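Side-chain contact in Kit ligand (Mus musculus, PDB 2O27), which binds the receptor tyrosine kinase KIT as a non-covalent homodimer, bringing two receptors together to trigger their autophosphorylation and so regulate cell survival and proliferation: residues A[48-53]-A[115-120]. Sequence-based numbering, arbitrary orientation.
Sequences IQLSLS and SIFNRS
Leu50 overlaps Phe117 and Ser120 with one methyl branch, joining helix 43-58 to helix 110-124 inside the four-helix-bundle cytokine fold of stem cell factor. The contact is small, 144 Å² over both sides, yet central: its centre lies about 1 Å from the centre of the chain, and all three touching residues are buried. Leu50 supplies more than half of that area, and its CB is directed toward helix 110-124. Chi1 (-72°) sets CG anti to the carbonyl carbon, and the extended chi2 (168°) then carries CD1 away from CA to the second helix. Leu50 CD1 lies 4.0 Å from Phe117 CA and meets the ring obliquely, 4.4 Å from Phe117 CD1. Leu50 and Phe117 are also the pair whose CA atoms come nearest, 7.1 Å apart. The phenyl ring of Phe117 also touches Leu54 of helix 43-58 and Leu77 and Val81 of helix 70-91, which brings a third helix into the core. Leu28 of strand 26-30 also packs on Leu50. One turn beyond Phe117, the methyl rests against Ser120, with Leu50 CD1 3.6 Å from Ser120 OG. The hydroxyl beside this methyl is engaged within its own helix: Ser120 OG donates to Ile116 O at 3.1 Å. That carbonyl oxygen also accepts the helical bond from Ser120 N, the two donors approaching from opposite faces of its plane, with OG tilted 30° from it.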
loop_
_atom_site.group_PDB
_atom_site.type_symbol
_atom_site.label_atom_id
_atom_site.label_comp_id
_atom_site.label_asym_id
_atom_site.label_seq_id
_atom_site.Cartn_x
_atom_site.Cartn_y
_atom_site.Cartn_z
ATOM N N ILE A 48 -1.731 -17.245 15.119
ATOM C CA ILE A 48 -0.365 -16.833 15.415
ATOM C C ILE A 48 0.251 -16.210 14.151
ATOM O O ILE A 48 0.907 -15.166 14.230
ATOM C CB ILE A 48 0.487 -18.038 15.924
ATOM C CG1 ILE A 48 0.132 -18.340 17.386
ATOM C CG2 ILE A 48 1.966 -17.746 15.803
ATOM C CD1 ILE A 48 0.835 -19.620 17.961
ATOM N N GLN A 49 0.012 -16.829 12.991
ATOM C CA GLN A 49 0.540 -16.330 11.714
ATOM C C GLN A 49 -0.056 -14.963 11.330
ATOM O O GLN A 49 0.630 -14.104 10.797
ATOM C CB GLN A 49 0.268 -17.341 10.591
ATOM C CG GLN A 49 1.041 -18.647 10.693
ATOM C CD GLN A 49 2.526 -18.444 11.009
ATOM O OE1 GLN A 49 3.181 -17.555 10.465
ATOM N NE2 GLN A 49 3.058 -19.276 11.893
ATOM N N LEU A 50 -1.338 -14.763 11.595
ATOM C CA LEU A 50 -1.950 -13.499 11.254
ATOM C C LEU A 50 -1.311 -12.420 12.111
ATOM O O LEU A 50 -1.011 -11.339 11.620
ATOM C CB LEU A 50 -3.461 -13.555 11.483
ATOM C CG LEU A 50 -4.161 -14.411 10.427
ATOM C CD1 LEU A 50 -5.627 -14.713 10.842
ATOM C CD2 LEU A 50 -4.092 -13.676 9.068
ATOM N N SER A 51 -1.094 -12.740 13.383
ATOM C CA SER A 51 -0.484 -11.820 14.331
ATOM C C SER A 51 0.880 -11.364 13.788
ATOM O O SER A 51 1.160 -10.174 13.760
ATOM C CB SER A 51 -0.325 -12.513 15.680
ATOM O OG SER A 51 0.273 -11.665 16.641
ATOM N N LEU A 52 1.718 -12.311 13.362
ATOM C CA LEU A 52 3.017 -11.969 12.791
ATOM C C LEU A 52 2.849 -11.061 11.556
ATOM O O LEU A 52 3.486 -10.023 11.477
ATOM C CB LEU A 52 3.792 -13.226 12.379
ATOM C CG LEU A 52 4.276 -14.266 13.406
ATOM C CD1 LEU A 52 5.267 -15.210 12.695
ATOM C CD2 LEU A 52 4.947 -13.598 14.606
ATOM N N SER A 53 1.988 -11.451 10.604
ATOM C CA SER A 53 1.776 -10.628 9.405
ATOM C C SER A 53 1.292 -9.215 9.747
ATOM O O SER A 53 1.731 -8.252 9.141
ATOM C CB SER A 53 0.773 -11.280 8.442
ATOM O OG SER A 53 1.333 -12.419 7.803
ATOM N N SER A 115 -9.469 -11.738 3.822
ATOM C CA SER A 115 -10.513 -12.735 3.614
ATOM C C SER A 115 -10.127 -13.911 4.512
ATOM O O SER A 115 -10.981 -14.522 5.141
ATOM C CB SER A 115 -10.536 -13.187 2.153
ATOM O OG SER A 115 -11.394 -14.303 1.981
ATOM N N ILE A 116 -8.827 -14.217 4.554
ATOM C CA ILE A 116 -8.280 -15.283 5.386
ATOM C C ILE A 116 -8.485 -14.916 6.845
ATOM O O ILE A 116 -8.758 -15.775 7.682
ATOM C CB ILE A 116 -6.749 -15.459 5.182
ATOM C CG1 ILE A 116 -6.436 -15.711 3.706
ATOM C CG2 ILE A 116 -6.232 -16.564 6.059
ATOM C CD1 ILE A 116 -7.330 -16.740 3.051
ATOM N N PHE A 117 -8.315 -13.627 7.129
ATOM C CA PHE A 117 -8.461 -13.076 8.469
ATOM C C PHE A 117 -9.914 -13.224 8.930
ATOM O O PHE A 117 -10.181 -13.718 10.030
ATOM C CB PHE A 117 -8.037 -11.596 8.450
ATOM C CG PHE A 117 -8.302 -10.865 9.730
ATOM C CD1 PHE A 117 -7.284 -10.654 10.656
ATOM C CD2 PHE A 117 -9.578 -10.414 10.027
ATOM C CE1 PHE A 117 -7.547 -10.011 11.855
ATOM C CE2 PHE A 117 -9.844 -9.770 11.228
ATOM C CZ PHE A 117 -8.827 -9.569 12.145
ATOM N N ASN A 118 -10.847 -12.791 8.087
ATOM C CA ASN A 118 -12.273 -12.887 8.405
ATOM C C ASN A 118 -12.698 -14.328 8.585
ATOM O O ASN A 118 -13.486 -14.641 9.478
ATOM C CB ASN A 118 -13.113 -12.253 7.309
ATOM C CG ASN A 118 -13.214 -10.767 7.463
ATOM O OD1 ASN A 118 -13.614 -10.063 6.544
ATOM N ND2 ASN A 118 -12.868 -10.273 8.645
ATOM N N ARG A 119 -12.175 -15.208 7.741
ATOM C CA ARG A 119 -12.519 -16.613 7.868
ATOM C C ARG A 119 -11.931 -17.218 9.142
ATOM O O ARG A 119 -12.550 -18.090 9.734
ATOM C CB ARG A 119 -12.080 -17.389 6.620
ATOM C CG ARG A 119 -12.987 -17.097 5.417
ATOM C CD ARG A 119 -12.607 -17.851 4.143
ATOM N NE ARG A 119 -11.597 -17.160 3.341
ATOM C CZ ARG A 119 -11.386 -17.386 2.045
ATOM N NH1 ARG A 119 -12.119 -18.283 1.395
ATOM N NH2 ARG A 119 -10.442 -16.716 1.396
ATOM N N SER A 120 -10.756 -16.756 9.577
ATOM C CA SER A 120 -10.161 -17.281 10.809
ATOM C C SER A 120 -11.002 -16.802 11.987
ATOM O O SER A 120 -11.305 -17.553 12.910
ATOM C CB SER A 120 -8.718 -16.789 10.994
ATOM O OG SER A 120 -7.828 -17.435 10.105
#